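Local coordinates for protein FimX (Pseudomonas aeruginosa PAO1, PDB 3HV8) that is a modular EAL-domain protein, represented here by that barrel-like domain with the ligand C2E held in its pocket, at residues A[163-176]-A[184-198]. Numbering follows the deposited sequence. Where two conformers were deposited one is given.
Sequences ATLHCQAAISQFGC and LKHLTVQFIKIDGSF. With C2E (9,9'-[(2R,3R,3aS,5S,7aR,9R,10R,10aS,12S,14aR)-3,5,10,12-tetrahydroxy-5,12-dioxidooctahydro-2H,7H-difuro[3,2-d:3',2'-j][1,3,7,9,2,8]tetraoxadiphosphacyclododecine-2,9-diyl]bis(2-amino-1,9-dihydro-6H-purin-6-one)), chain B.
Two neighbouring parallel strands of the EAL-domain barrel, 168-174, which is broken by a bulge, and 191-194, pair through Ala170 with Phe191 and Ile171 with Ile192. Lys193 N gives a nearly straight bond of 2.8 Å to Ile171 O. The beta bulge then shifts the register by one: Gln173, with positive phi, is pushed out of the ladder, and pairing resumes as Phe174 N bonds to Lys193 O (3.0 Å) and Asp195 N to Phe174 O. Water 2 fills in at the bulge, accepting from Gln173 N and donating to Ile194 O. The break lies at the C-terminal, ligand-bearing ends of the strands, where the Gln173 amide nitrogen NE2 comes 3.5 Å from O2P of C2E. Lys193 NZ is salt-bridged to Glu52 and hydrogen-bonded to Gln248.

At the other end a side chain takes over the role of a strand carbonyl. Gln190, bent at its second torsion (chi2 84°), curls back so that OE1 accepts from Ala169 N in the carbonyl plane at 2.9 Å, while its own backbone N returns a bond to Ala169 O. Its NE2 reaches Cys167 O through water 1.

In this TIM-barrel-like fold, Ile171 rests on helix 145-150 and Ile192 on helix 205-220. Ile192 CG2 sits over one face of the Phe174 ring, offset toward CG, a CH-pi contact 3.7 Å from the centroid, and CD1 lies alongside Ile171 CB. Phe181 meets the same ring edge-to-face. Beyond the bulge, Asp195 OD2 closes an Asx turn, gripped by Ser197 N and, through its anti lone pair, by Ser197 OG at 2.7 Å.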
loop_
_atom_site.group_PDB
_atom_site.type_symbol
_atom_site.label_atom_id
_atom_site.label_comp_id
_atom_site.label_asym_id
_atom_site.label_seq_id
_atom_site.Cartn_x
_atom_site.Cartn_y
_atom_site.Cartn_z
ATOM N N ALA A 163 -8.815 4.179 -12.321
ATOM C CA ALA A 163 -8.505 3.597 -13.625
ATOM C C ALA A 163 -8.636 4.664 -14.708
ATOM O O ALA A 163 -7.815 4.745 -15.617
ATOM C CB ALA A 163 -9.406 2.397 -13.916
ATOM N N THR A 164 -9.670 5.488 -14.587
ATOM C CA THR A 164 -9.877 6.577 -15.534
ATOM C C THR A 164 -8.672 7.524 -15.534
ATOM O O THR A 164 -8.261 8.002 -16.587
ATOM C CB THR A 164 -11.197 7.323 -15.237
ATOM O OG1 THR A 164 -12.296 6.414 -15.373
ATOM C CG2 THR A 164 -11.393 8.495 -16.194
ATOM N N LEU A 165 -8.093 7.766 -14.352
ATOM C CA LEU A 165 -6.906 8.610 -14.193
ATOM C C LEU A 165 -5.567 7.889 -14.424
ATOM O O LEU A 165 -4.501 8.453 -14.133
ATOM C CB LEU A 165 -6.868 9.213 -12.782
ATOM C CG LEU A 165 -7.914 10.241 -12.379
ATOM C CD1 LEU A 165 -7.824 10.593 -10.896
ATOM C CD2 LEU A 165 -7.754 11.493 -13.221
ATOM N N HIS A 166 -5.614 6.653 -14.916
ATOM C CA HIS A 166 -4.398 5.874 -15.193
ATOM C C HIS A 166 -3.517 5.668 -13.955
ATOM O O HIS A 166 -2.282 5.678 -14.019
ATOM C CB HIS A 166 -3.604 6.497 -16.340
ATOM C CG HIS A 166 -4.458 6.904 -17.496
ATOM N ND1 HIS A 166 -4.593 8.215 -17.899
ATOM C CD2 HIS A 166 -5.254 6.175 -18.313
ATOM C CE1 HIS A 166 -5.421 8.273 -18.925
ATOM N NE2 HIS A 166 -5.837 7.048 -19.196
ATOM N N CYS A 167 -4.178 5.524 -12.820
ATOM C CA CYS A 167 -3.522 5.025 -11.630
ATOM C C CYS A 167 -3.928 3.583 -11.475
ATOM O O CYS A 167 -4.881 3.119 -12.110
ATOM C CB CYS A 167 -3.945 5.816 -10.395
ATOM S SG CYS A 167 -3.476 7.554 -10.461
ATOM N N GLN A 168 -3.210 2.863 -10.630
ATOM C CA GLN A 168 -3.567 1.492 -10.324
ATOM C C GLN A 168 -4.015 1.371 -8.877
ATOM O O GLN A 168 -3.955 2.343 -8.115
ATOM C CB GLN A 168 -2.355 0.595 -10.563
ATOM C CG GLN A 168 -2.044 0.403 -12.050
ATOM C CD GLN A 168 -0.752 -0.359 -12.262
ATOM O OE1 GLN A 168 0.277 0.001 -11.719
ATOM N NE2 GLN A 168 -0.803 -1.403 -13.078
ATOM N N ALA A 169 -4.494 0.191 -8.503
ATOM C CA ALA A 169 -4.934 -0.056 -7.139
ATOM C C ALA A 169 -4.596 -1.459 -6.661
ATOM O O ALA A 169 -4.379 -2.388 -7.466
ATOM C CB ALA A 169 -6.437 0.235 -6.978
ATOM N N ALA A 170 -4.541 -1.597 -5.342
ATOM C CA ALA A 170 -4.196 -2.852 -4.692
ATOM C C ALA A 170 -5.052 -3.037 -3.464
ATOM O O ALA A 170 -5.440 -2.049 -2.814
ATOM C CB ALA A 170 -2.735 -2.844 -4.269
ATOM N N ILE A 171 -5.350 -4.283 -3.124
ATOM C CA ILE A 171 -5.921 -4.587 -1.821
ATOM C C ILE A 171 -4.835 -5.220 -0.973
ATOM O O ILE A 171 -4.201 -6.176 -1.423
ATOM C CB ILE A 171 -7.101 -5.574 -1.923
ATOM C CG1 ILE A 171 -8.151 -5.050 -2.907
ATOM C CG2 ILE A 171 -7.684 -5.859 -0.524
ATOM C CD1 ILE A 171 -8.661 -3.677 -2.566
ATOM N N SER A 172 -4.634 -4.715 0.242
ATOM C CA SER A 172 -3.644 -5.273 1.149
ATOM C C SER A 172 -4.315 -6.027 2.289
ATOM O O SER A 172 -5.541 -5.971 2.455
ATOM C CB SER A 172 -2.755 -4.176 1.709
ATOM O OG SER A 172 -3.510 -3.236 2.449
ATOM N N GLN A 173 -3.512 -6.737 3.067
ATOM C CA GLN A 173 -4.007 -7.594 4.140
ATOM C C GLN A 173 -5.048 -8.587 3.639
ATOM O O GLN A 173 -5.963 -8.958 4.344
ATOM C CB GLN A 173 -4.513 -6.754 5.321
ATOM C CG GLN A 173 -3.384 -5.948 5.979
ATOM C CD GLN A 173 -3.871 -4.873 6.944
ATOM O OE1 GLN A 173 -5.060 -4.769 7.236
ATOM N NE2 GLN A 173 -2.946 -4.061 7.435
ATOM N N PHE A 174 -4.866 -9.056 2.412
ATOM C CA PHE A 174 -5.855 -9.910 1.763
ATOM C C PHE A 174 -5.847 -11.328 2.319
ATOM O O PHE A 174 -4.778 -11.886 2.645
ATOM C CB PHE A 174 -5.569 -9.968 0.257
ATOM C CG PHE A 174 -6.566 -10.774 -0.533
ATOM C CD1 PHE A 174 -7.686 -10.168 -1.082
ATOM C CD2 PHE A 174 -6.350 -12.139 -0.762
ATOM C CE1 PHE A 174 -8.597 -10.901 -1.825
ATOM C CE2 PHE A 174 -7.267 -12.885 -1.496
ATOM C CZ PHE A 174 -8.387 -12.264 -2.029
ATOM N N GLY A 175 -7.048 -11.893 2.420
ATOM C CA GLY A 175 -7.217 -13.320 2.642
ATOM C C GLY A 175 -7.792 -13.710 3.987
ATOM O O GLY A 175 -7.935 -14.899 4.280
ATOM N N CYS A 176 -8.171 -12.717 4.788
ATOM C CA CYS A 176 -8.596 -12.962 6.168
ATOM C C CYS A 176 -10.109 -12.965 6.340
ATOM O O CYS A 176 -10.618 -13.549 7.294
ATOM C CB CYS A 176 -8.014 -11.898 7.096
ATOM S SG CYS A 176 -6.224 -11.868 7.161
ATOM N N LEU A 184 -13.333 -8.893 -5.016
ATOM C CA LEU A 184 -12.675 -8.647 -6.299
ATOM C C LEU A 184 -13.651 -8.608 -7.485
ATOM O O LEU A 184 -13.315 -8.103 -8.555
ATOM C CB LEU A 184 -11.565 -9.679 -6.531
ATOM C CG LEU A 184 -10.611 -9.818 -5.339
ATOM C CD1 LEU A 184 -9.459 -10.739 -5.692
ATOM C CD2 LEU A 184 -10.099 -8.455 -4.885
ATOM N N LYS A 185 -14.863 -9.117 -7.283
ATOM C CA LYS A 185 -15.910 -9.042 -8.315
ATOM C C LYS A 185 -16.377 -7.604 -8.552
ATOM O O LYS A 185 -17.069 -7.305 -9.539
ATOM C CB LYS A 185 -17.117 -9.893 -7.922
ATOM C CG LYS A 185 -16.846 -11.373 -7.711
ATOM C CD LYS A 185 -18.001 -11.997 -6.930
ATOM C CE LYS A 185 -17.840 -13.497 -6.757
ATOM N NZ LYS A 185 -19.052 -14.099 -6.127
ATOM N N HIS A 186 -15.992 -6.708 -7.649
ATOM C CA HIS A 186 -16.583 -5.374 -7.612
ATOM C C HIS A 186 -15.584 -4.268 -7.847
ATOM O O HIS A 186 -15.968 -3.163 -8.208
ATOM C CB HIS A 186 -17.242 -5.142 -6.253
ATOM C CG HIS A 186 -18.312 -6.135 -5.934
ATOM N ND1 HIS A 186 -19.600 -6.007 -6.410
ATOM C CD2 HIS A 186 -18.293 -7.265 -5.193
ATOM C CE1 HIS A 186 -20.326 -7.020 -5.976
ATOM N NE2 HIS A 186 -19.557 -7.801 -5.240
ATOM N N LEU A 187 -14.303 -4.564 -7.636
ATOM C CA LEU A 187 -13.267 -3.544 -7.577
ATOM C C LEU A 187 -12.356 -3.610 -8.788
ATOM O O LEU A 187 -12.267 -4.647 -9.447
ATOM C CB LEU A 187 -12.448 -3.711 -6.300
ATOM C CG LEU A 187 -13.295 -3.750 -5.025
ATOM C CD1 LEU A 187 -12.454 -4.052 -3.793
ATOM C CD2 LEU A 187 -14.089 -2.449 -4.841
ATOM N N THR A 188 -11.677 -2.507 -9.077
ATOM C CA THR A 188 -10.724 -2.417 -10.172
ATOM C C THR A 188 -9.341 -2.398 -9.525
ATOM O O THR A 188 -8.865 -1.362 -9.054
ATOM C CB THR A 188 -10.961 -1.152 -10.998
ATOM O OG1 THR A 188 -12.341 -1.120 -11.409
ATOM C CG2 THR A 188 -10.079 -1.098 -12.210
ATOM N N VAL A 189 -8.723 -3.567 -9.433
ATOM C CA VAL A 189 -7.426 -3.670 -8.780
ATOM C C VAL A 189 -6.539 -4.620 -9.564
ATOM O O VAL A 189 -7.012 -5.597 -10.157
ATOM C CB VAL A 189 -7.545 -4.129 -7.310
ATOM C CG1 VAL A 189 -8.342 -3.124 -6.479
ATOM C CG2 VAL A 189 -8.173 -5.505 -7.229
ATOM N N GLN A 190 -5.251 -4.322 -9.577
ATOM C CA GLN A 190 -4.302 -5.126 -10.330
ATOM C C GLN A 190 -3.406 -5.942 -9.405
ATOM O O GLN A 190 -2.901 -6.994 -9.812
ATOM C CB GLN A 190 -3.446 -4.242 -11.230
ATOM C CG GLN A 190 -4.239 -3.493 -12.312
ATOM C CD GLN A 190 -4.844 -2.214 -11.798
ATOM O OE1 GLN A 190 -4.441 -1.698 -10.758
ATOM N NE2 GLN A 190 -5.833 -1.698 -12.516
ATOM N N PHE A 191 -3.197 -5.466 -8.181
ATOM C CA PHE A 191 -2.289 -6.137 -7.250
ATOM C C PHE A 191 -3.059 -6.575 -6.021
ATOM O O PHE A 191 -3.942 -5.844 -5.535
ATOM C CB PHE A 191 -1.167 -5.200 -6.759
ATOM C CG PHE A 191 -0.282 -4.624 -7.853
ATOM C CD1 PHE A 191 0.949 -5.200 -8.159
ATOM C CD2 PHE A 191 -0.637 -3.448 -8.500
ATOM C CE1 PHE A 191 1.772 -4.635 -9.144
ATOM C CE2 PHE A 191 0.176 -2.882 -9.470
ATOM C CZ PHE A 191 1.387 -3.468 -9.792
ATOM N N ILE A 192 -2.690 -7.724 -5.461
ATOM C CA ILE A 192 -3.276 -8.180 -4.207
ATOM C C ILE A 192 -2.150 -8.568 -3.267
ATOM O O ILE A 192 -1.327 -9.457 -3.588
ATOM C CB ILE A 192 -4.213 -9.391 -4.412
ATOM C CG1 ILE A 192 -5.397 -9.044 -5.330
ATOM C CG2 ILE A 192 -4.701 -9.908 -3.072
ATOM C CD1 ILE A 192 -6.393 -8.026 -4.710
ATOM N N LYS A 193 -2.096 -7.897 -2.118
ATOM C CA LYS A 193 -1.020 -8.092 -1.168
ATOM C C LYS A 193 -1.620 -8.882 -0.033
ATOM O O LYS A 193 -2.532 -8.415 0.657
ATOM C CB LYS A 193 -0.484 -6.748 -0.695
ATOM C CG LYS A 193 0.729 -6.831 0.218
ATOM C CD LYS A 193 1.258 -5.430 0.487
ATOM C CE LYS A 193 2.610 -5.508 1.131
ATOM N NZ LYS A 193 3.077 -4.140 1.500
ATOM N N ILE A 194 -1.144 -10.108 0.148
ATOM C CA ILE A 194 -1.758 -10.979 1.135
ATOM C C ILE A 194 -1.296 -10.650 2.552
ATOM O O ILE A 194 -0.226 -10.074 2.760
ATOM C CB ILE A 194 -1.548 -12.480 0.809
ATOM C CG1 ILE A 194 -0.100 -12.907 1.057
ATOM C CG2 ILE A 194 -2.004 -12.793 -0.629
ATOM C CD1 ILE A 194 0.081 -14.426 1.008
ATOM N N ASP A 195 -2.126 -11.007 3.527
ATOM C CA ASP A 195 -1.839 -10.725 4.924
ATOM C C ASP A 195 -0.569 -11.455 5.387
ATOM O O ASP A 195 -0.335 -12.607 5.000
ATOM C CB ASP A 195 -3.017 -11.160 5.785
ATOM C CG ASP A 195 -2.916 -10.629 7.191
ATOM O OD1 ASP A 195 -3.161 -9.425 7.379
ATOM O OD2 ASP A 195 -2.571 -11.413 8.099
ATOM N N GLY A 196 0.224 -10.792 6.223
ATOM C CA GLY A 196 1.464 -11.360 6.728
ATOM C C GLY A 196 1.281 -12.633 7.535
ATOM O O GLY A 196 2.220 -13.422 7.686
ATOM N N SER A 197 0.076 -12.852 8.044
ATOM C CA SER A 197 -0.212 -14.073 8.798
ATOM C C SER A 197 0.044 -15.338 7.976
ATOM O O SER A 197 0.358 -16.395 8.532
ATOM C CB SER A 197 -1.651 -14.070 9.317
ATOM O OG SER A 197 -2.589 -14.074 8.255
ATOM N N PHE A 198 -0.070 -15.232 6.655
ATOM C CA PHE A 198 0.048 -16.407 5.798
ATOM C C PHE A 198 1.471 -16.921 5.635
ATOM O O PHE A 198 1.667 -18.040 5.145
ATOM C CB PHE A 198 -0.572 -16.160 4.421
ATOM C CG PHE A 198 -2.068 -16.116 4.436
ATOM C CD1 PHE A 198 -2.808 -17.287 4.377
ATOM C CD2 PHE A 198 -2.740 -14.907 4.504
ATOM C CE1 PHE A 198 -4.194 -17.255 4.394
ATOM C CE2 PHE A 198 -4.125 -14.867 4.523
ATOM C CZ PHE A 198 -4.850 -16.041 4.467
HETATM P P1 C2E B . 0.568 -2.352 6.778
HETATM O O2P C2E B . -0.074 -3.209 5.593
HETATM O O1P C2E B . 0.556 -3.221 7.972
HETATM O "O5'" C2E B . 2.109 -1.999 6.581
HETATM C "C5'" C2E B . 3.072 -3.020 6.909
HETATM C "C4'" C2E B . 3.671 -2.876 8.325
HETATM O "O4'" C2E B . 4.672 -3.906 8.509
HETATM C "C3'" C2E B . 4.438 -1.560 8.315
HETATM O "O3'" C2E B . 4.318 -0.933 9.601
HETATM C "C2'" C2E B . 5.891 -1.965 7.973
HETATM O "O2'" C2E B . 6.866 -1.095 8.516
HETATM C "C1'" C2E B . 5.968 -3.339 8.639
HETATM N N9 C2E B . 6.937 -4.251 8.051
HETATM C C8 C2E B . 7.527 -4.157 6.813
HETATM N N7 C2E B . 8.204 -5.255 6.564
HETATM C C5 C2E B . 8.093 -6.088 7.639
HETATM C C6 C2E B . 8.606 -7.372 7.934
HETATM O O6 C2E B . 9.280 -8.024 7.135
HETATM N N1 C2E B . 8.296 -7.882 9.135
HETATM C C2 C2E B . 7.529 -7.205 10.032
HETATM N N2 C2E B . 7.252 -7.796 11.237
HETATM N N3 C2E B . 7.046 -6.013 9.771
HETATM C C4 C2E B . 7.305 -5.445 8.592
HETATM P P11 C2E B . 3.995 0.644 9.615
HETATM O O21 C2E B . 3.988 1.114 11.117
HETATM O O11 C2E B . 4.912 1.383 8.724
HETATM O O5A C2E B . 2.547 0.755 8.978
HETATM C C5A C2E B . 1.444 0.128 9.647
HETATM C C4A C2E B . 0.126 0.493 8.968
HETATM O O4A C2E B . -0.060 1.914 9.030
HETATM C C3A C2E B . 0.059 0.153 7.477
HETATM O O3A C2E B . -0.384 -1.176 7.235
HETATM C C2A C2E B . -1.052 1.101 7.021
HETATM O O2A C2E B . -2.336 0.597 7.428
HETATM C C1A C2E B . -0.782 2.335 7.891
HETATM N N91 C2E B . 0.038 3.272 7.134
HETATM C C81 C2E B . 1.400 3.353 7.064
HETATM N N71 C2E B . 1.717 4.341 6.274
HETATM C C51 C2E B . 0.584 4.983 5.857
HETATM C C61 C2E B . 0.294 6.102 5.051
HETATM O O61 C2E B . 1.157 6.726 4.421
HETATM N N11 C2E B . -1.023 6.408 4.913
HETATM C C21 C2E B . -2.024 5.694 5.514
HETATM N N21 C2E B . -3.325 6.044 5.287
HETATM N N31 C2E B . -1.774 4.638 6.242
HETATM C C41 C2E B . -0.495 4.294 6.429
HETATM O O HOH W 1 -6.618 1.107 -12.263
HETATM O O HOH W 2 -0.726 -7.210 3.350
#